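Local coordinates for beta-lactamase (PDB 6M5P), which probably hydrolyses beta-lactam antibiotics to substituted beta-amino acids, as a member of the class C beta-lactamase family, at residues 69-74 and 156-161; 277-282 and 317-322. The protein carries 1 engineered substitution. One frame throughout, in Å; residues are numbered along the deposited sequence.

Interaction 1: 69-74 and 156-161; sequences VGSLSK and FSNIGT. Engineered in segment 156-161: F156 (natural residue Tyr). With MER ((4R,5S)-3-{[(3S,5S)-5-(dimethylcarbamoyl)pyrrolidin-3-yl]sulfanyl}-5-[(2S,3R)-3-hydroxy-1-oxobutan-2-yl]-4-methyl-4,5-d ihydro-1H-pyrrole-2-carboxylic acid), chain B.
K74 NZ is gripped by N158 OD1 at 2.8 Å, by O13 of the ligand MER at 2.7 Å and, weakly, by S157 O. This joins the SXXK motif, S71 to K74, to the YXN motif of class C beta-lactamases. The tyrosine of the latter is here the engineered F156. S71 is the residue to which AMP is covalently bound in a structure of this protein.

With chi1 at -59° and the rest of its chain extended, K74 crosses N158 at about a right angle. The amide of N158 works at both ends. OD1 receives K74 in the carbonyl plane, and ND2 donates to MER O8 at 2.9 Å in a nearly straight bond (168°).

Nearer the backbone, K74 CD lies 3.4 Å from T161 OG1. That hydroxyl donates to S157 O at 2.9 Å. S157 is the N-cap of helix 158-171: its OG accepts from G160 N at 2.9 Å and also pairs with Q124 O.

S71 N donates to MER O6 at 3.0 Å. S324 N also bonds MER, consistent with the oxyanion hole of this family. On one face of the F156 ring, MER C21 sits 3.4 Å above the plane, nearer the ring's border than its centre.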
ATOM      1  N   VAL A  69      -2.588  -6.043  -5.381  1.00  9.01           N
ATOM      2  CA  VAL A  69      -2.881  -4.800  -4.677  1.00  9.35           C
ATOM      3  C   VAL A  69      -2.140  -3.602  -5.240  1.00  9.35           C
ATOM      4  O   VAL A  69      -2.286  -2.497  -4.713  1.00  9.13           O
ATOM      5  CB  VAL A  69      -2.679  -4.917  -3.155  1.00  8.87           C
ATOM      6  CG1 VAL A  69      -3.590  -6.004  -2.608  1.00 10.24           C
ATOM      7  CG2 VAL A  69      -1.211  -5.172  -2.817  1.00 10.76           C
ATOM      8  N   GLY A  70      -1.379  -3.778  -6.309  1.00  9.56           N
ATOM      9  CA  GLY A  70      -0.795  -2.632  -6.984  1.00 10.21           C
ATOM     10  C   GLY A  70       0.034  -1.790  -6.037  1.00  8.83           C
ATOM     11  O   GLY A  70       0.870  -2.305  -5.284  1.00  9.41           O
ATOM     12  N   SER A  71      -0.219  -0.477  -6.040  1.00  9.75           N
ATOM     13  CA  SER A  71       0.622   0.431  -5.267  1.00 10.16           C
ATOM     14  C   SER A  71       0.481   0.294  -3.769  1.00  9.51           C
ATOM     15  O   SER A  71       1.270   0.926  -3.058  1.00  9.77           O
ATOM     16  CB  SER A  71       0.365   1.887  -5.597  1.00 11.31           C
ATOM     17  OG  SER A  71       1.129   2.218  -6.731  1.00 21.44           O
ATOM     18  N   LEU A  72      -0.451  -0.514  -3.256  1.00  9.16           N
ATOM     19  CA  LEU A  72      -0.334  -0.852  -1.839  1.00 10.10           C
ATOM     20  C   LEU A  72       1.021  -1.485  -1.557  1.00  8.19           C
ATOM     21  O   LEU A  72       1.515  -1.423  -0.426  1.00  8.79           O
ATOM     22  CB  LEU A  72      -1.430  -1.819  -1.395  1.00 10.79           C
ATOM     23  CG  LEU A  72      -2.885  -1.366  -1.302  1.00 18.42           C
ATOM     24  CD1 LEU A  72      -3.710  -2.357  -0.493  1.00 14.44           C
ATOM     25  CD2 LEU A  72      -2.941  -0.027  -0.698  1.00 17.74           C
ATOM     26  N   SER A  73       1.625  -2.103  -2.584  1.00  7.55           N
ATOM     27  CA  SER A  73       2.939  -2.720  -2.452  1.00  8.63           C
ATOM     28  C   SER A  73       3.981  -1.719  -1.980  1.00  7.77           C
ATOM     29  O   SER A  73       4.964  -2.109  -1.340  1.00  7.81           O
ATOM     30  CB  SER A  73       3.374  -3.290  -3.803  1.00  8.23           C
ATOM     31  OG  SER A  73       2.427  -4.238  -4.273  1.00  9.00           O
ATOM     32  N   LYS A  74       3.789  -0.433  -2.290  1.00  8.06           N
ATOM     33  CA  LYS A  74       4.772   0.580  -1.922  1.00  8.17           C
ATOM     34  C   LYS A  74       4.881   0.738  -0.411  1.00  7.43           C
ATOM     35  O   LYS A  74       5.947   1.113   0.094  1.00  8.62           O
ATOM     36  CB  LYS A  74       4.399   1.923  -2.553  1.00  9.34           C
ATOM     37  CG  LYS A  74       4.311   1.861  -4.069  1.00  9.50           C
ATOM     38  CD  LYS A  74       4.111   3.223  -4.702  1.00 10.70           C
ATOM     39  CE  LYS A  74       4.247   3.087  -6.214  1.00 11.64           C
ATOM     40  NZ  LYS A  74       4.250   4.408  -6.912  1.00 14.08           N
ATOM     41  N   PHE A 156       4.064  11.087  -7.747  1.00 12.59           N
ATOM     42  CA  PHE A 156       4.032   9.665  -7.431  1.00 12.38           C
ATOM     43  C   PHE A 156       4.927   8.926  -8.408  1.00 11.38           C
ATOM     44  O   PHE A 156       4.882   9.183  -9.612  1.00 11.72           O
ATOM     45  CB  PHE A 156       2.599   9.145  -7.515  1.00 15.02           C
ATOM     46  CG  PHE A 156       1.705   9.728  -6.471  1.00 15.48           C
ATOM     47  CD1 PHE A 156       1.664   9.183  -5.202  1.00 18.24           C
ATOM     48  CD2 PHE A 156       0.936  10.851  -6.743  1.00 18.69           C
ATOM     49  CE1 PHE A 156       0.856   9.731  -4.224  1.00 22.31           C
ATOM     50  CE2 PHE A 156       0.125  11.407  -5.765  1.00 20.80           C
ATOM     51  CZ  PHE A 156       0.085  10.844  -4.505  1.00 23.80           C
ATOM     52  N   SER A 157       5.760   8.022  -7.893  1.00  9.58           N
ATOM     53  CA  SER A 157       6.794   7.416  -8.723  1.00  9.66           C
ATOM     54  C   SER A 157       6.975   5.941  -8.402  1.00 10.58           C
ATOM     55  O   SER A 157       7.294   5.589  -7.263  1.00 11.35           O
ATOM     56  CB  SER A 157       8.120   8.155  -8.548  1.00  9.01           C
ATOM     57  OG  SER A 157       9.113   7.560  -9.364  1.00  9.04           O
ATOM     58  N   ASN A 158       6.820   5.082  -9.414  1.00  9.00           N
ATOM     59  CA  ASN A 158       7.223   3.691  -9.245  1.00  8.81           C
ATOM     60  C   ASN A 158       8.739   3.557  -9.208  1.00  9.75           C
ATOM     61  O   ASN A 158       9.264   2.690  -8.497  1.00  9.83           O
ATOM     62  CB  ASN A 158       6.665   2.822 -10.369  1.00  9.63           C
ATOM     63  CG  ASN A 158       5.155   2.730 -10.345  1.00  9.98           C
ATOM     64  OD1 ASN A 158       4.506   3.080  -9.361  1.00 10.56           O
ATOM     65  ND2 ASN A 158       4.584   2.226 -11.433  1.00 11.67           N
ATOM     66  N   ILE A 159       9.457   4.396  -9.963  1.00  9.42           N
ATOM     67  CA  ILE A 159      10.920   4.333  -9.971  1.00  9.34           C
ATOM     68  C   ILE A 159      11.472   4.689  -8.601  1.00  9.01           C
ATOM     69  O   ILE A 159      12.339   3.992  -8.063  1.00  8.96           O
ATOM     70  CB  ILE A 159      11.503   5.262 -11.050  1.00  9.40           C
ATOM     71  CG1 ILE A 159      10.819   5.047 -12.396  1.00 10.62           C
ATOM     72  CG2 ILE A 159      13.002   5.036 -11.178  1.00 10.49           C
ATOM     73  CD1 ILE A 159      11.313   6.009 -13.461  1.00 12.13           C
ATOM     74  N   GLY A 160      10.973   5.780  -8.018  1.00  8.33           N
ATOM     75  CA  GLY A 160      11.424   6.171  -6.692  1.00  9.55           C
ATOM     76  C   GLY A 160      11.170   5.095  -5.651  1.00  8.35           C
ATOM     77  O   GLY A 160      12.044   4.789  -4.841  1.00  9.72           O
ATOM     78  N   THR A 161       9.978   4.486  -5.677  1.00  9.56           N
ATOM     79  CA  THR A 161       9.711   3.408  -4.726  1.00  8.96           C
ATOM     80  C   THR A 161      10.656   2.240  -4.960  1.00  8.25           C
ATOM     81  O   THR A 161      11.099   1.581  -4.006  1.00  9.21           O
ATOM     82  CB  THR A 161       8.263   2.933  -4.831  1.00  9.33           C
ATOM     83  OG1 THR A 161       7.381   4.056  -4.776  1.00 12.19           O
ATOM     84  CG2 THR A 161       7.938   2.005  -3.661  1.00 11.75           C
TER
HETATM   85  C1  MER B 401      -0.868   2.475  -8.346  1.00 25.07           C
HETATM   86  C2  MER B 401      -0.758   5.492  -8.257  1.00 21.14           C
HETATM   87  C3  MER B 401       0.035   2.622  -9.679  1.00 15.39           C
HETATM   88  C4  MER B 401       0.452   3.998  -9.705  1.00 16.65           C
HETATM   89  C5  MER B 401       0.588   5.142  -7.683  1.00 19.44           C
HETATM   90  O6  MER B 401      -1.480   1.551  -7.937  1.00 15.92           O
HETATM   91  C7  MER B 401       1.318   1.759  -9.844  1.00 14.50           C
HETATM   92  O8  MER B 401       1.713   1.921 -11.164  1.00 14.98           O
HETATM   93  C9  MER B 401       1.092   0.253  -9.565  1.00 15.87           C
HETATM   94  N10 MER B 401       1.326   4.348  -8.498  1.00 16.13           N
HETATM   95  C11 MER B 401       0.958   5.323  -6.246  1.00 19.61           C
HETATM   96  O12 MER B 401       0.104   5.122  -5.357  1.00 26.38           O
HETATM   97  O13 MER B 401       2.124   5.671  -5.919  1.00 19.50           O
HETATM   98  S14 MER B 401      -1.266   7.229  -7.856  1.00 29.54           S
HETATM   99  C15 MER B 401      -2.382   7.473  -6.544  1.00 27.94           C
HETATM  100  C16 MER B 401      -2.182   6.761  -5.146  1.00 32.69           C
HETATM  101  C17 MER B 401      -3.121   7.429  -4.442  1.00 30.24           C
HETATM  102  C18 MER B 401      -0.719   5.110  -9.590  1.00 19.71           C
HETATM  103  N19 MER B 401      -2.774   9.003  -4.767  1.00 31.56           N
HETATM  104  C20 MER B 401      -2.087   4.659 -10.206  1.00 22.69           C
HETATM  105  C21 MER B 401      -2.387   9.001  -6.063  1.00 31.06           C
HETATM  106  C22 MER B 401      -3.314   7.102  -2.951  1.00 31.22           C
HETATM  107  N23 MER B 401      -4.670   7.379  -2.370  1.00 34.46           N
HETATM  108  O24 MER B 401      -2.502   6.636  -2.227  1.00 28.89           O
HETATM  109  C25 MER B 401      -5.676   7.942  -3.264  1.00 31.74           C
HETATM  110  C26 MER B 401      -4.963   7.104  -0.975  1.00 26.95           C

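Interaction 2: 277-282 and 317-322. With MER ((4R,5S)-3-{[(3S,5S)-5-(dimethylcarbamoyl)pyrrolidin-3-yl]sulfanyl}-5-[(2S,3R)-3-hydroxy-1-oxobutan-2-yl]-4-methyl-4,5-d ihydro-1H-pyrrole-2-carboxylic acid), chain B.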
ATOM      1  N   LEU A 277       5.701   8.017   5.034  1.00  8.23           N
ATOM      2  CA  LEU A 277       6.563   7.140   4.248  1.00  8.11           C
ATOM      3  C   LEU A 277       5.646   6.219   3.458  1.00  7.95           C
ATOM      4  O   LEU A 277       5.167   5.200   3.966  1.00  8.81           O
ATOM      5  CB  LEU A 277       7.555   6.391   5.131  1.00  8.83           C
ATOM      6  CG  LEU A 277       8.894   6.067   4.449  1.00  9.00           C
ATOM      7  CD1 LEU A 277       9.711   7.331   4.156  1.00 10.24           C
ATOM      8  CD2 LEU A 277       9.715   5.067   5.263  1.00 10.01           C
ATOM      9  N   MET A 278       5.376   6.617   2.211  1.00  7.96           N
ATOM     10  CA  MET A 278       4.422   5.991   1.289  1.00  9.68           C
ATOM     11  C   MET A 278       2.961   6.131   1.709  1.00 10.01           C
ATOM     12  O   MET A 278       2.135   6.537   0.884  1.00 11.12           O
ATOM     13  CB  MET A 278       4.798   4.542   0.938  1.00  8.59           C
ATOM     14  CG  MET A 278       6.069   4.449   0.084  1.00 10.70           C
ATOM     15  SD  MET A 278       5.863   5.242  -1.534  1.00 10.47           S
ATOM     16  CE  MET A 278       7.567   5.631  -1.914  1.00 14.81           C
ATOM     17  N   TRP A 279       2.615   5.835   2.962  1.00  9.04           N
ATOM     18  CA  TRP A 279       1.252   6.110   3.413  1.00  9.32           C
ATOM     19  C   TRP A 279       0.927   7.599   3.265  1.00  8.33           C
ATOM     20  O   TRP A 279       1.811   8.457   3.298  1.00  8.99           O
ATOM     21  CB  TRP A 279       1.100   5.748   4.894  1.00  8.44           C
ATOM     22  CG  TRP A 279       1.247   4.291   5.217  1.00  8.21           C
ATOM     23  CD1 TRP A 279       2.319   3.682   5.816  1.00  8.57           C
ATOM     24  CD2 TRP A 279       0.280   3.259   4.982  1.00  7.46           C
ATOM     25  NE1 TRP A 279       2.081   2.336   5.972  1.00  9.71           N
ATOM     26  CE2 TRP A 279       0.838   2.049   5.472  1.00  7.55           C
ATOM     27  CE3 TRP A 279      -1.002   3.239   4.419  1.00  8.88           C
ATOM     28  CZ2 TRP A 279       0.161   0.837   5.400  1.00  9.82           C
ATOM     29  CZ3 TRP A 279      -1.675   2.030   4.348  1.00  9.27           C
ATOM     30  CH2 TRP A 279      -1.089   0.848   4.839  1.00  8.88           C
ATOM     31  N   GLU A 280      -0.363   7.896   3.118  1.00  8.86           N
ATOM     32  CA  GLU A 280      -0.894   9.255   3.103  1.00 10.36           C
ATOM     33  C   GLU A 280      -1.903   9.386   4.230  1.00 10.60           C
ATOM     34  O   GLU A 280      -2.587   8.417   4.572  1.00  9.78           O
ATOM     35  CB  GLU A 280      -1.650   9.541   1.788  1.00 13.39           C
ATOM     36  CG  GLU A 280      -0.849   9.298   0.529  1.00 21.52           C
ATOM     37  CD  GLU A 280      -1.607   9.709  -0.718  1.00 25.07           C
ATOM     38  OE1 GLU A 280      -2.775  10.140  -0.597  1.00 27.60           O
ATOM     39  OE2 GLU A 280      -1.034   9.599  -1.818  1.00 32.84           O
ATOM     40  N   GLN A 281      -2.017  10.582   4.810  1.00  9.23           N
ATOM     41  CA  GLN A 281      -2.953  10.757   5.913  1.00  8.89           C
ATOM     42  C   GLN A 281      -3.609  12.129   5.867  1.00 10.48           C
ATOM     43  O   GLN A 281      -3.092  13.076   5.267  1.00 10.16           O
ATOM     44  CB  GLN A 281      -2.310  10.507   7.276  1.00  9.69           C
ATOM     45  CG  GLN A 281      -1.336  11.583   7.680  1.00 11.21           C
ATOM     46  CD  GLN A 281      -0.594  11.232   8.969  1.00  9.66           C
ATOM     47  OE1 GLN A 281      -0.293  10.069   9.240  1.00  9.45           O
ATOM     48  NE2 GLN A 281      -0.287  12.252   9.777  1.00 10.32           N
ATOM     49  N   LEU A 282      -4.769  12.211   6.525  1.00 10.49           N
ATOM     50  CA  LEU A 282      -5.549  13.418   6.755  1.00 14.76           C
ATOM     51  C   LEU A 282      -5.910  13.483   8.231  1.00 14.56           C
ATOM     52  O   LEU A 282      -5.998  12.449   8.896  1.00 12.25           O
ATOM     53  CB  LEU A 282      -6.854  13.366   5.945  1.00 17.83           C
ATOM     54  CG  LEU A 282      -6.806  13.555   4.426  1.00 23.29           C
ATOM     55  CD1 LEU A 282      -8.176  13.328   3.819  1.00 28.93           C
ATOM     56  CD2 LEU A 282      -6.328  14.943   4.092  1.00 27.32           C
ATOM     57  N   VAL A 317      -5.806  10.533  13.137  1.00  8.97           N
ATOM     58  CA  VAL A 317      -5.635  10.707  11.701  1.00  9.16           C
ATOM     59  C   VAL A 317      -6.288   9.544  10.977  1.00  9.74           C
ATOM     60  O   VAL A 317      -6.444   8.452  11.525  1.00  9.27           O
ATOM     61  CB  VAL A 317      -4.147  10.802  11.278  1.00 10.25           C
ATOM     62  CG1 VAL A 317      -3.528  12.138  11.711  1.00 12.47           C
ATOM     63  CG2 VAL A 317      -3.353   9.636  11.828  1.00 10.28           C
ATOM     64  N   TRP A 318      -6.647   9.806   9.719  1.00  9.83           N
ATOM     65  CA  TRP A 318      -7.101   8.804   8.763  1.00  8.46           C
ATOM     66  C   TRP A 318      -5.896   8.490   7.883  1.00  9.09           C
ATOM     67  O   TRP A 318      -5.425   9.354   7.143  1.00  9.83           O
ATOM     68  CB  TRP A 318      -8.222   9.420   7.932  1.00 10.41           C
ATOM     69  CG  TRP A 318      -8.712   8.641   6.752  1.00 10.34           C
ATOM     70  CD1 TRP A 318      -8.118   8.537   5.522  1.00 10.03           C
ATOM     71  CD2 TRP A 318      -9.951   7.928   6.659  1.00 10.58           C
ATOM     72  NE1 TRP A 318      -8.898   7.774   4.686  1.00 11.89           N
ATOM     73  CE2 TRP A 318     -10.027   7.386   5.358  1.00 11.46           C
ATOM     74  CE3 TRP A 318     -10.994   7.682   7.553  1.00 12.47           C
ATOM     75  CZ2 TRP A 318     -11.107   6.616   4.937  1.00 13.16           C
ATOM     76  CZ3 TRP A 318     -12.060   6.912   7.133  1.00 14.55           C
ATOM     77  CH2 TRP A 318     -12.109   6.389   5.836  1.00 13.89           C
ATOM     78  N   ILE A 319      -5.363   7.274   7.998  1.00  8.37           N
ATOM     79  CA  ILE A 319      -4.199   6.847   7.224  1.00  8.28           C
ATOM     80  C   ILE A 319      -4.687   5.923   6.123  1.00  7.94           C
ATOM     81  O   ILE A 319      -5.507   5.033   6.376  1.00  8.49           O
ATOM     82  CB  ILE A 319      -3.169   6.141   8.120  1.00  7.75           C
ATOM     83  CG1 ILE A 319      -2.761   7.060   9.273  1.00  9.11           C
ATOM     84  CG2 ILE A 319      -1.957   5.738   7.297  1.00 10.05           C
ATOM     85  CD1 ILE A 319      -1.841   6.403  10.274  1.00 10.05           C
ATOM     86  N   ASN A 320      -4.205   6.117   4.894  1.00  7.46           N
ATOM     87  CA  ASN A 320      -4.776   5.335   3.805  1.00  7.83           C
ATOM     88  C   ASN A 320      -3.802   5.182   2.646  1.00  8.52           C
ATOM     89  O   ASN A 320      -2.790   5.884   2.540  1.00  9.06           O
ATOM     90  CB  ASN A 320      -6.164   5.867   3.373  1.00  8.80           C
ATOM     91  CG  ASN A 320      -6.112   7.198   2.612  1.00  8.91           C
ATOM     92  OD1 ASN A 320      -5.075   7.897   2.552  1.00 13.33           O
ATOM     93  ND2 ASN A 320      -7.244   7.569   2.042  1.00  8.04           N
ATOM     94  N   LYS A 321      -4.140   4.241   1.768  1.00  9.24           N
ATOM     95  CA  LYS A 321      -3.377   4.022   0.547  1.00  9.36           C
ATOM     96  C   LYS A 321      -4.276   3.310  -0.449  1.00  9.60           C
ATOM     97  O   LYS A 321      -4.937   2.329  -0.097  1.00  9.61           O
ATOM     98  CB  LYS A 321      -2.145   3.159   0.847  1.00 10.77           C
ATOM     99  CG  LYS A 321      -1.225   2.956  -0.343  1.00 12.53           C
ATOM    100  CD  LYS A 321      -0.318   4.139  -0.504  1.00 17.07           C
ATOM    101  CE  LYS A 321       0.316   4.126  -1.881  1.00 17.79           C
ATOM    102  NZ  LYS A 321      -0.622   4.639  -2.909  1.00 21.79           N
ATOM    103  N   THR A 322      -4.300   3.797  -1.689  1.00 10.38           N
ATOM    104  CA  THR A 322      -4.928   3.084  -2.793  1.00  9.67           C
ATOM    105  C   THR A 322      -3.870   2.347  -3.598  1.00 10.32           C
ATOM    106  O   THR A 322      -2.689   2.691  -3.582  1.00 11.47           O
ATOM    107  CB  THR A 322      -5.675   4.027  -3.742  1.00 13.45           C
ATOM    108  OG1 THR A 322      -4.742   4.940  -4.324  1.00 17.70           O
ATOM    109  CG2 THR A 322      -6.769   4.782  -3.030  1.00 17.26           C
TER
HETATM  110  C1  MER B 401      -0.868   2.475  -8.346  1.00 25.07           C
HETATM  111  C2  MER B 401      -0.758   5.492  -8.257  1.00 21.14           C
HETATM  112  C3  MER B 401       0.035   2.622  -9.679  1.00 15.39           C
HETATM  113  C4  MER B 401       0.452   3.998  -9.705  1.00 16.65           C
HETATM  114  C5  MER B 401       0.588   5.142  -7.683  1.00 19.44           C
HETATM  115  O6  MER B 401      -1.480   1.551  -7.937  1.00 15.92           O
HETATM  116  C7  MER B 401       1.318   1.759  -9.844  1.00 14.50           C
HETATM  117  O8  MER B 401       1.713   1.921 -11.164  1.00 14.98           O
HETATM  118  C9  MER B 401       1.092   0.253  -9.565  1.00 15.87           C
HETATM  119  N10 MER B 401       1.326   4.348  -8.498  1.00 16.13           N
HETATM  120  C11 MER B 401       0.958   5.323  -6.246  1.00 19.61           C
HETATM  121  O12 MER B 401       0.104   5.122  -5.357  1.00 26.38           O
HETATM  122  O13 MER B 401       2.124   5.671  -5.919  1.00 19.50           O
HETATM  123  S14 MER B 401      -1.266   7.229  -7.856  1.00 29.54           S
HETATM  124  C15 MER B 401      -2.382   7.473  -6.544  1.00 27.94           C
HETATM  125  C16 MER B 401      -2.182   6.761  -5.146  1.00 32.69           C
HETATM  126  C17 MER B 401      -3.121   7.429  -4.442  1.00 30.24           C
HETATM  127  C18 MER B 401      -0.719   5.110  -9.590  1.00 19.71           C
HETATM  128  N19 MER B 401      -2.774   9.003  -4.767  1.00 31.56           N
HETATM  129  C20 MER B 401      -2.087   4.659 -10.206  1.00 22.69           C
HETATM  130  C21 MER B 401      -2.387   9.001  -6.063  1.00 31.06           C
HETATM  131  C22 MER B 401      -3.314   7.102  -2.951  1.00 31.22           C
HETATM  132  N23 MER B 401      -4.670   7.379  -2.370  1.00 34.46           N
HETATM  133  O24 MER B 401      -2.502   6.636  -2.227  1.00 28.89           O
HETATM  134  C25 MER B 401      -5.676   7.942  -3.264  1.00 31.74           C
HETATM  135  C26 MER B 401      -4.963   7.104  -0.975  1.00 26.95           C
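Strands 280-282 and 317-322 run antiparallel, with their axes 4.6 Å apart at closest approach and 153° between their directions. E280 with N320 and L282 with W318 are hydrogen-bonded pairs. Q281 with I319, between them, is a non-hydrogen-bonded pair. Of the four bonds, N320 N to E280 O and W318 N to L282 O are the shorter, both 2.8 Å. W318 O also receives a CA-H...O contact from Q281 CA.

On one face of the sheet, the side chains of Q281 and I319 run alongside each other. W279, just before the strand, crosses I319 at about a right angle, with W279 CB 3.9 Å from I319 CG2. N320 O meets the W279 indole at the edge, 3.7 Å from W279 CE3. W279 CZ3 lies 3.7 Å from K321 CB.

The K321 chain leaves the backbone with CG opposite N (chi1 -176°) and then turns twice, at chi2 and chi4. This brings NZ to three oxygens: MER O12 at 2.6 Å, MER O24 at 2.8 Å and T322 O. E280 OE2 takes a weak bond from MER N19. The same carboxylate oxygen forms a long, weak ion pair with R154.

K321 and T322 open the KTG motif, on the strand that lines the active site of serine beta-lactamases.

How the interactions relate
From the N terminus, the chain passes S71 and enters helix 73-86. Interaction 1 closes a loop of 81 residues, which contains helices but no strand, as helix 158-171 begins. The chain later reaches strand 280-283, and interaction 2 closes a loop of 34 residues at strand 317-325. The two loops follow in series, neither nesting nor crossing. Interaction 1 joins the serine-bearing turn that leads into helix 73-86 to the N-terminal end of helix 158-171. Interaction 2 ties two neighbouring strands of the antiparallel sheet. The contacts meet where M278 CG packs 3.3 Å from K74 O and L72 CD2 packs 3.1 Å from K321 O. Both contacts face MER from different parts of the fold.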